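DNA helicase assembly protein (Enterobacteria phage T4, PDB 1C1K) loads the replicative helicase onto fork DNA protected by the single-stranded DNA-binding protein, coordinates leading- and lagging-strand synthesis, and takes part in phage recombination and repair. Local coordinates at residues K27-M30 against D35-K38; K112-I117 against I209-S214; N119-S124 against S130-I135. One frame throughout, in Å; residues are numbered along the deposited sequence.

Interaction 1: residues K27-M30 against D35-K38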
loop_
_atom_site.group_PDB
_atom_site.type_symbol
_atom_site.label_atom_id
_atom_site.label_comp_id
_atom_site.label_asym_id
_atom_site.label_seq_id
_atom_site.Cartn_x
_atom_site.Cartn_y
_atom_site.Cartn_z
ATOM N N LYS A 27 -0.232 -6.278 10.364
ATOM C CA LYS A 27 -0.251 -4.983 11.034
ATOM C C LYS A 27 1.175 -4.566 11.381
ATOM O O LYS A 27 1.582 -3.430 11.135
ATOM C CB LYS A 27 -1.085 -5.057 12.314
ATOM C CG LYS A 27 -1.217 -3.729 13.051
ATOM C CD LYS A 27 -1.769 -3.944 14.451
ATOM C CE LYS A 27 -2.081 -2.626 15.130
ATOM N NZ LYS A 27 -2.041 -2.779 16.608
ATOM N N GLN A 28 1.939 -5.491 11.946
ATOM C CA GLN A 28 3.311 -5.191 12.325
ATOM C C GLN A 28 4.170 -4.947 11.088
ATOM O O GLN A 28 5.061 -4.101 11.092
ATOM C CB GLN A 28 3.867 -6.334 13.175
ATOM C CG GLN A 28 3.214 -6.394 14.549
ATOM C CD GLN A 28 3.552 -7.652 15.315
ATOM O OE1 GLN A 28 2.890 -7.989 16.305
ATOM N NE2 GLN A 28 4.584 -8.359 14.868
ATOM N N HIS A 29 3.886 -5.680 10.019
ATOM C CA HIS A 29 4.626 -5.518 8.781
ATOM C C HIS A 29 4.406 -4.100 8.246
ATOM O O HIS A 29 5.356 -3.416 7.864
ATOM C CB HIS A 29 4.146 -6.538 7.743
ATOM C CG HIS A 29 4.779 -6.365 6.400
ATOM N ND1 HIS A 29 5.855 -7.119 5.985
ATOM C CD2 HIS A 29 4.498 -5.514 5.382
ATOM C CE1 HIS A 29 6.209 -6.741 4.769
ATOM N NE2 HIS A 29 5.403 -5.770 4.381
ATOM N N MET A 30 3.150 -3.662 8.235
ATOM C CA MET A 30 2.810 -2.336 7.731
ATOM C C MET A 30 3.332 -1.200 8.613
ATOM O O MET A 30 3.331 -0.037 8.197
ATOM C CB MET A 30 1.297 -2.226 7.547
ATOM C CG MET A 30 0.767 -3.071 6.382
ATOM S SD MET A 30 1.630 -2.789 4.796
ATOM C CE MET A 30 1.527 -1.009 4.701
ATOM N N ASP A 35 8.479 -8.454 8.780
ATOM C CA ASP A 35 8.614 -8.599 7.337
ATOM C C ASP A 35 7.999 -9.938 6.976
ATOM O O ASP A 35 8.651 -10.979 7.085
ATOM C CB ASP A 35 10.087 -8.574 6.930
ATOM C CG ASP A 35 10.278 -8.473 5.425
ATOM O OD1 ASP A 35 9.376 -8.880 4.663
ATOM O OD2 ASP A 35 11.342 -7.985 5.002
ATOM N N VAL A 36 6.740 -9.911 6.554
ATOM C CA VAL A 36 6.041 -11.142 6.209
ATOM C C VAL A 36 6.706 -11.943 5.098
ATOM O O VAL A 36 6.512 -13.153 5.003
ATOM C CB VAL A 36 4.569 -10.868 5.807
ATOM C CG1 VAL A 36 3.798 -10.339 6.998
ATOM C CG2 VAL A 36 4.512 -9.899 4.641
ATOM N N ILE A 37 7.485 -11.279 4.251
ATOM C CA ILE A 37 8.151 -11.987 3.168
ATOM C C ILE A 37 9.384 -12.683 3.722
ATOM O O ILE A 37 9.644 -13.843 3.418
ATOM C CB ILE A 37 8.567 -11.027 2.029
ATOM C CG1 ILE A 37 7.332 -10.300 1.476
ATOM C CG2 ILE A 37 9.270 -11.807 0.926
ATOM C CD1 ILE A 37 6.186 -11.214 1.065
ATOM N N LYS A 38 10.138 -11.972 4.549
ATOM C CA LYS A 38 11.338 -12.549 5.150
ATOM C C LYS A 38 10.980 -13.797 5.960
ATOM O O LYS A 38 11.716 -14.776 5.949
ATOM C CB LYS A 38 12.017 -11.512 6.058
ATOM C CG LYS A 38 13.081 -12.070 7.004
ATOM C CD LYS A 38 13.765 -10.942 7.774
ATOM C CE LYS A 38 14.936 -11.439 8.619
ATOM N NZ LYS A 38 15.154 -12.913 8.518
#
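His-29, near the C-terminal end of helix 16-30, receives the chain as it turns back at Asp-35 and Val-36. The contact is polar at its centre. The backbone N of Val-36 donates to ND1 of His-29 at 3.0 Å, with an N-H...acceptor angle of 161°. The donor sits 22° out of the imidazole plane. The CG of His-29 is trans to its backbone N (chi1 175°), which swings the ring off the helix toward the loop.

Van der Waals contact comes from the same pair. CG2 of Val-36 lies over one face of the imidazole, 3.4 Å from ND1. The other branch, CG1, meets CB of His-29 at 3.9 Å. At the ring edge, CA of Asp-35 comes within 3.4 Å of ND1.

The loop is also braced by the carboxylate of Asp-35. OD1 of Asp-35 accepts from the backbone N of Ile-37 at 3.1 Å, an Asx turn, and from the backbone N of Lys-38 at 3.2 Å. Both donors come from the same face of the carboxylate. The Lys-38 N approaches from well above its plane. OD2 makes a salt bridge to Lys-195, and NE2 of His-29 bonds to the carbonyl O of Ala-192. Both of these partners lie on helix 181-196.

The imidazole is thus held at both nitrogens. ND1 takes a backbone N-H and NE2 faces a carbonyl O, which can only accept. This is consistent with a neutral ring protonated on NE2. The two bonds fix the rotation of the buried ring. They also tie the end of helix 16-30 to the following loop and to helix 181-196. The Asp-35 carboxylate appears to spend its charge on Lys-195 and the N-H groups of Ile-37 and Lys-38.

Interaction 2: residues K112-I117 against I209-S214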
loop_
_atom_site.group_PDB
_atom_site.type_symbol
_atom_site.label_atom_id
_atom_site.label_comp_id
_atom_site.label_asym_id
_atom_site.label_seq_id
_atom_site.Cartn_x
_atom_site.Cartn_y
_atom_site.Cartn_z
ATOM N N LYS A 112 -5.955 2.298 -13.603
ATOM C CA LYS A 112 -5.832 3.333 -12.588
ATOM C C LYS A 112 -4.451 3.982 -12.661
ATOM O O LYS A 112 -4.320 5.183 -12.454
ATOM C CB LYS A 112 -6.068 2.748 -11.189
ATOM C CG LYS A 112 -5.574 3.629 -10.039
ATOM C CD LYS A 112 -6.375 4.926 -9.911
ATOM C CE LYS A 112 -6.044 5.651 -8.612
ATOM N NZ LYS A 112 -6.596 7.035 -8.592
ATOM N N PHE A 113 -3.428 3.181 -12.953
ATOM C CA PHE A 113 -2.059 3.690 -13.071
ATOM C C PHE A 113 -2.033 4.697 -14.229
ATOM O O PHE A 113 -1.523 5.810 -14.095
ATOM C CB PHE A 113 -1.097 2.519 -13.346
ATOM C CG PHE A 113 0.360 2.904 -13.392
ATOM C CD1 PHE A 113 0.891 3.835 -12.501
ATOM C CD2 PHE A 113 1.213 2.301 -14.311
ATOM C CE1 PHE A 113 2.260 4.156 -12.526
ATOM C CE2 PHE A 113 2.584 2.616 -14.343
ATOM C CZ PHE A 113 3.101 3.541 -13.450
ATOM N N GLU A 114 -2.612 4.305 -15.358
ATOM C CA GLU A 114 -2.659 5.178 -16.524
ATOM C C GLU A 114 -3.416 6.466 -16.194
ATOM O O GLU A 114 -2.985 7.568 -16.544
ATOM C CB GLU A 114 -3.314 4.437 -17.697
ATOM C CG GLU A 114 -2.327 3.529 -18.435
ATOM C CD GLU A 114 -2.980 2.404 -19.221
ATOM O OE1 GLU A 114 -4.203 2.444 -19.447
ATOM O OE2 GLU A 114 -2.255 1.470 -19.622
ATOM N N GLU A 115 -4.547 6.332 -15.516
ATOM C CA GLU A 115 -5.343 7.493 -15.131
ATOM C C GLU A 115 -4.505 8.443 -14.274
ATOM O O GLU A 115 -4.450 9.655 -14.525
ATOM C CB GLU A 115 -6.573 7.033 -14.341
ATOM C CG GLU A 115 -7.465 8.155 -13.852
ATOM C CD GLU A 115 -8.582 7.656 -12.957
ATOM O OE1 GLU A 115 -8.592 6.452 -12.618
ATOM O OE2 GLU A 115 -9.452 8.472 -12.592
ATOM N N ASP A 116 -3.846 7.884 -13.263
ATOM C CA ASP A 116 -3.017 8.673 -12.361
ATOM C C ASP A 116 -1.882 9.375 -13.106
ATOM O O ASP A 116 -1.602 10.543 -12.839
ATOM C CB ASP A 116 -2.452 7.782 -11.251
ATOM C CG ASP A 116 -3.503 7.404 -10.217
ATOM O OD1 ASP A 116 -3.191 6.584 -9.325
ATOM O OD2 ASP A 116 -4.639 7.928 -10.288
ATOM N N ILE A 117 -1.240 8.674 -14.039
ATOM C CA ILE A 117 -0.149 9.271 -14.807
ATOM C C ILE A 117 -0.654 10.489 -15.577
ATOM O O ILE A 117 -0.033 11.548 -15.546
ATOM C CB ILE A 117 0.472 8.255 -15.791
ATOM C CG1 ILE A 117 1.254 7.189 -15.012
ATOM C CG2 ILE A 117 1.416 8.959 -16.755
ATOM C CD1 ILE A 117 1.466 5.904 -15.784
ATOM N N ILE A 209 5.868 5.765 -20.046
ATOM C CA ILE A 209 6.343 6.433 -21.255
ATOM C C ILE A 209 5.240 6.566 -22.304
ATOM O O ILE A 209 5.051 7.633 -22.887
ATOM C CB ILE A 209 7.562 5.667 -21.847
ATOM C CG1 ILE A 209 8.747 5.783 -20.886
ATOM C CG2 ILE A 209 7.943 6.222 -23.222
ATOM C CD1 ILE A 209 9.996 5.034 -21.337
ATOM N N GLU A 210 4.504 5.485 -22.530
ATOM C CA GLU A 210 3.426 5.487 -23.509
ATOM C C GLU A 210 2.295 6.436 -23.107
ATOM O O GLU A 210 1.729 7.137 -23.948
ATOM C CB GLU A 210 2.873 4.068 -23.672
ATOM C CG GLU A 210 2.422 3.726 -25.084
ATOM C CD GLU A 210 3.558 3.783 -26.090
ATOM O OE1 GLU A 210 3.562 4.710 -26.927
ATOM O OE2 GLU A 210 4.446 2.901 -26.044
ATOM N N THR A 211 1.970 6.464 -21.818
ATOM C CA THR A 211 0.894 7.316 -21.334
ATOM C C THR A 211 1.263 8.794 -21.435
ATOM O O THR A 211 0.448 9.623 -21.846
ATOM C CB THR A 211 0.528 6.967 -19.873
ATOM O OG1 THR A 211 0.136 5.591 -19.798
ATOM C CG2 THR A 211 -0.635 7.832 -19.381
ATOM N N VAL A 212 2.493 9.130 -21.064
ATOM C CA VAL A 212 2.929 10.516 -21.140
ATOM C C VAL A 212 2.959 10.950 -22.609
ATOM O O VAL A 212 2.563 12.064 -22.948
ATOM C CB VAL A 212 4.339 10.689 -20.509
ATOM C CG1 VAL A 212 4.908 12.061 -20.839
ATOM C CG2 VAL A 212 4.249 10.507 -18.997
ATOM N N LYS A 213 3.417 10.059 -23.481
ATOM C CA LYS A 213 3.488 10.378 -24.902
ATOM C C LYS A 213 2.116 10.720 -25.456
ATOM O O LYS A 213 1.983 11.643 -26.259
ATOM C CB LYS A 213 4.070 9.205 -25.685
ATOM C CG LYS A 213 4.177 9.465 -27.171
ATOM C CD LYS A 213 4.744 8.258 -27.883
ATOM C CE LYS A 213 4.173 8.134 -29.281
ATOM N NZ LYS A 213 4.930 7.110 -30.043
ATOM N N SER A 214 1.097 9.978 -25.024
ATOM C CA SER A 214 -0.264 10.219 -25.486
ATOM C C SER A 214 -0.833 11.519 -24.916
ATOM O O SER A 214 -1.802 12.058 -25.447
ATOM C CB SER A 214 -1.171 9.030 -25.122
ATOM O OG SER A 214 -1.458 8.987 -23.735
#
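This is a helix-helix crossing in the C-terminal family region of the protein, where Thr-211 of helix 201-216 packs against Ile-117 and Glu-114 of helix 109-126. The short segments cross at -45°, with their N-to-C directions running broadly the same way, and their axes approach to 9.6 Å.

Thr-211 points at the partner helix. Its methyl CG2 lies trans to its backbone N and meets CG2 of Ile-117 at 3.5 Å. The CG2 of Ile-117 also touches CG2 of Val-212 at 3.9 Å. On the other branch of the threonine, OG1 comes 3.5 Å from CG of Glu-114, and the two side chains cross at about a right angle. This is a van der Waals touch on an aliphatic carbon; the hydroxyl spends its hydrogen bond on the carbonyl O of Val-207, one turn earlier in its own helix. The interface is mainly apolar, resting on the methyls of Ile-117, Thr-211 and Val-212.

Within its own helix, CD1 of Ile-117 sits 3.6 Å above the ring of Phe-113, over the centre. NZ of Lys-112 forms a salt bridge to OD2 of Asp-116 at 2.7 Å, and OD1 of Asp-116 is hydrogen-bonded with the backbone N of Ser-157 and OG1 of Thr-160. Phe-113 packs on helix 158-168 and on Val-207, so helix 109-126 lies against both helix 158-168 and helix 201-216.

Interaction 3: residues N119-S124 against S130-I135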
loop_
_atom_site.group_PDB
_atom_site.type_symbol
_atom_site.label_atom_id
_atom_site.label_comp_id
_atom_site.label_asym_id
_atom_site.label_seq_id
_atom_site.Cartn_x
_atom_site.Cartn_y
_atom_site.Cartn_z
ATOM N N ASN A 119 -3.198 12.353 -14.913
ATOM C CA ASN A 119 -3.486 13.416 -13.965
ATOM C C ASN A 119 -2.210 14.065 -13.433
ATOM O O ASN A 119 -2.181 15.272 -13.185
ATOM C CB ASN A 119 -4.343 12.880 -12.817
ATOM C CG ASN A 119 -5.777 12.623 -13.239
ATOM O OD1 ASN A 119 -6.528 11.928 -12.559
ATOM N ND2 ASN A 119 -6.161 13.189 -14.373
ATOM N N ILE A 120 -1.155 13.276 -13.256
ATOM C CA ILE A 120 0.103 13.837 -12.766
ATOM C C ILE A 120 0.660 14.769 -13.832
ATOM O O ILE A 120 1.159 15.852 -13.519
ATOM C CB ILE A 120 1.163 12.747 -12.482
ATOM C CG1 ILE A 120 0.712 11.863 -11.317
ATOM C CG2 ILE A 120 2.504 13.400 -12.136
ATOM C CD1 ILE A 120 1.490 10.572 -11.223
ATOM N N TYR A 121 0.564 14.344 -15.090
ATOM C CA TYR A 121 1.060 15.142 -16.206
ATOM C C TYR A 121 0.334 16.484 -16.326
ATOM O O TYR A 121 0.970 17.532 -16.398
ATOM C CB TYR A 121 0.923 14.364 -17.517
ATOM C CG TYR A 121 1.336 15.163 -18.735
ATOM C CD1 TYR A 121 2.665 15.187 -19.165
ATOM C CD2 TYR A 121 0.398 15.909 -19.452
ATOM C CE1 TYR A 121 3.048 15.938 -20.282
ATOM C CE2 TYR A 121 0.769 16.661 -20.567
ATOM C CZ TYR A 121 2.092 16.671 -20.977
ATOM O OH TYR A 121 2.451 17.410 -22.090
ATOM N N TYR A 122 -0.991 16.460 -16.339
ATOM C CA TYR A 122 -1.744 17.699 -16.460
ATOM C C TYR A 122 -1.533 18.602 -15.250
ATOM O O TYR A 122 -1.548 19.828 -15.374
ATOM C CB TYR A 122 -3.228 17.387 -16.682
ATOM C CG TYR A 122 -3.469 16.732 -18.027
ATOM C CD1 TYR A 122 -4.094 15.493 -18.122
ATOM C CD2 TYR A 122 -3.007 17.327 -19.201
ATOM C CE1 TYR A 122 -4.249 14.858 -19.351
ATOM C CE2 TYR A 122 -3.156 16.703 -20.436
ATOM C CZ TYR A 122 -3.777 15.466 -20.503
ATOM O OH TYR A 122 -3.911 14.837 -21.719
ATOM N N PHE A 123 -1.310 18.004 -14.085
ATOM C CA PHE A 123 -1.065 18.789 -12.878
ATOM C C PHE A 123 0.285 19.495 -13.030
ATOM O O PHE A 123 0.460 20.641 -12.603
ATOM C CB PHE A 123 -1.022 17.883 -11.643
ATOM C CG PHE A 123 -0.529 18.577 -10.403
ATOM C CD1 PHE A 123 -1.396 19.332 -9.617
ATOM C CD2 PHE A 123 0.807 18.481 -10.018
ATOM C CE1 PHE A 123 -0.938 19.978 -8.472
ATOM C CE2 PHE A 123 1.270 19.124 -8.876
ATOM C CZ PHE A 123 0.397 19.873 -8.102
ATOM N N SER A 124 1.238 18.800 -13.645
ATOM C CA SER A 124 2.568 19.352 -13.838
ATOM C C SER A 124 2.503 20.615 -14.696
ATOM O O SER A 124 3.311 21.530 -14.530
ATOM C CB SER A 124 3.485 18.302 -14.468
ATOM O OG SER A 124 3.385 18.282 -15.876
ATOM N N SER A 130 9.286 23.307 -15.090
ATOM C CA SER A 130 10.148 23.622 -16.221
ATOM C C SER A 130 10.569 22.311 -16.877
ATOM O O SER A 130 11.044 22.289 -18.013
ATOM C CB SER A 130 11.375 24.406 -15.754
ATOM O OG SER A 130 12.405 23.536 -15.332
ATOM N N ALA A 131 10.378 21.221 -16.138
ATOM C CA ALA A 131 10.692 19.872 -16.594
ATOM C C ALA A 131 9.819 18.901 -15.793
ATOM O O ALA A 131 9.574 19.122 -14.605
ATOM C CB ALA A 131 12.160 19.572 -16.361
ATOM N N PHE A 132 9.348 17.831 -16.433
ATOM C CA PHE A 132 8.498 16.857 -15.747
ATOM C C PHE A 132 9.165 16.264 -14.507
ATOM O O PHE A 132 8.501 16.005 -13.502
ATOM C CB PHE A 132 8.093 15.730 -16.704
ATOM C CG PHE A 132 6.857 14.982 -16.277
ATOM C CD1 PHE A 132 5.889 15.593 -15.483
ATOM C CD2 PHE A 132 6.656 13.660 -16.679
ATOM C CE1 PHE A 132 4.735 14.901 -15.098
ATOM C CE2 PHE A 132 5.509 12.963 -16.301
ATOM C CZ PHE A 132 4.548 13.581 -15.510
ATOM N N LYS A 133 10.476 16.060 -14.579
ATOM C CA LYS A 133 11.225 15.493 -13.462
ATOM C C LYS A 133 11.044 16.258 -12.144
ATOM O O LYS A 133 11.189 15.686 -11.063
ATOM C CB LYS A 133 12.714 15.415 -13.820
ATOM C CG LYS A 133 13.504 16.687 -13.532
ATOM C CD LYS A 133 14.998 16.483 -13.801
ATOM C CE LYS A 133 15.760 17.800 -13.730
ATOM N NZ LYS A 133 17.239 17.602 -13.733
ATOM N N GLU A 134 10.728 17.547 -12.229
ATOM C CA GLU A 134 10.539 18.372 -11.039
ATOM C C GLU A 134 9.387 17.889 -10.149
ATOM O O GLU A 134 9.330 18.195 -8.954
ATOM C CB GLU A 134 10.304 19.830 -11.451
ATOM C CG GLU A 134 11.581 20.524 -11.901
ATOM C CD GLU A 134 11.344 21.837 -12.626
ATOM O OE1 GLU A 134 12.300 22.323 -13.269
ATOM O OE2 GLU A 134 10.224 22.389 -12.556
ATOM N N ILE A 135 8.468 17.132 -10.739
ATOM C CA ILE A 135 7.323 16.605 -10.005
ATOM C C ILE A 135 7.760 15.528 -9.012
ATOM O O ILE A 135 7.242 15.443 -7.896
ATOM C CB ILE A 135 6.298 15.958 -10.978
ATOM C CG1 ILE A 135 5.603 17.041 -11.815
ATOM C CG2 ILE A 135 5.289 15.116 -10.192
ATOM C CD1 ILE A 135 4.691 17.940 -11.023
#
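Phe-132 has its CG trans to the backbone N (chi1 -159°), which carries the ring across to Tyr-121, Ser-124 and Ile-120 of helix 109-126. The OG of Ser-124 lies between its backbone N and carbonyl carbon (chi1 86°). That turn sends OG back to the carbonyl O of Tyr-121 at 2.6 Å, in the carbonyl plane and on a lone pair. The hydroxyl is thus satisfied inside the helix, and CB faces the loop.

The aromatic pair is T-shaped. Tyr-121 presents its edge to the face of Phe-132, with the ring centroids 5.9 Å apart and the planes at 72°. Ser-124 CB meets the rim of the same phenyl ring, 3.7 Å from CE1.

Ile-135 fills the other half of the contact. Its CG1 lies 3.6 Å from CB of Ser-124. Its CG2 meets CG2 of Ile-120 at 3.8 Å, and its CD1 reaches the edge of the Phe-123 ring at CD2, 4.0 Å away. CG2 of Ile-120 also touches CZ of Phe-132, so this one methyl packs on both loop residues.

The contact closes the turn that follows helix 109-126. Within the loop, the backbone N of Ser-130 donates to OE2 of Glu-134 at 2.9 Å. On one flank, Phe-132 packs on Phe-208 and Tyr-121 on Cys-215, both of helix 201-216. On another, Ile-120 and Phe-123 pack on Leu-150 of helix 146-152, and Ile-135 shares a backbone hydrogen bond with Ile-147. The folded-back loop thus sits among three helices.

Interaction 1 comes first along the chain, in the N-terminal region. Interactions 2 and 3 lie in the C-terminal region, on the opposite side of the chain's centre. The centre of interaction 1 is 31 Å from that of interaction 2 and 33 Å from that of interaction 3. Interactions 2 and 3 have centres 12 Å apart and share helix 109-126. Interaction 3 is nested inside the loop that interaction 2 closes. They meet where Val-212 packs on Phe-132 and Tyr-121, so that the two contacts adjoin. Interaction 1 is separate but bonds to helix 181-196, linking the two regions of this mainly helical two-domain loader.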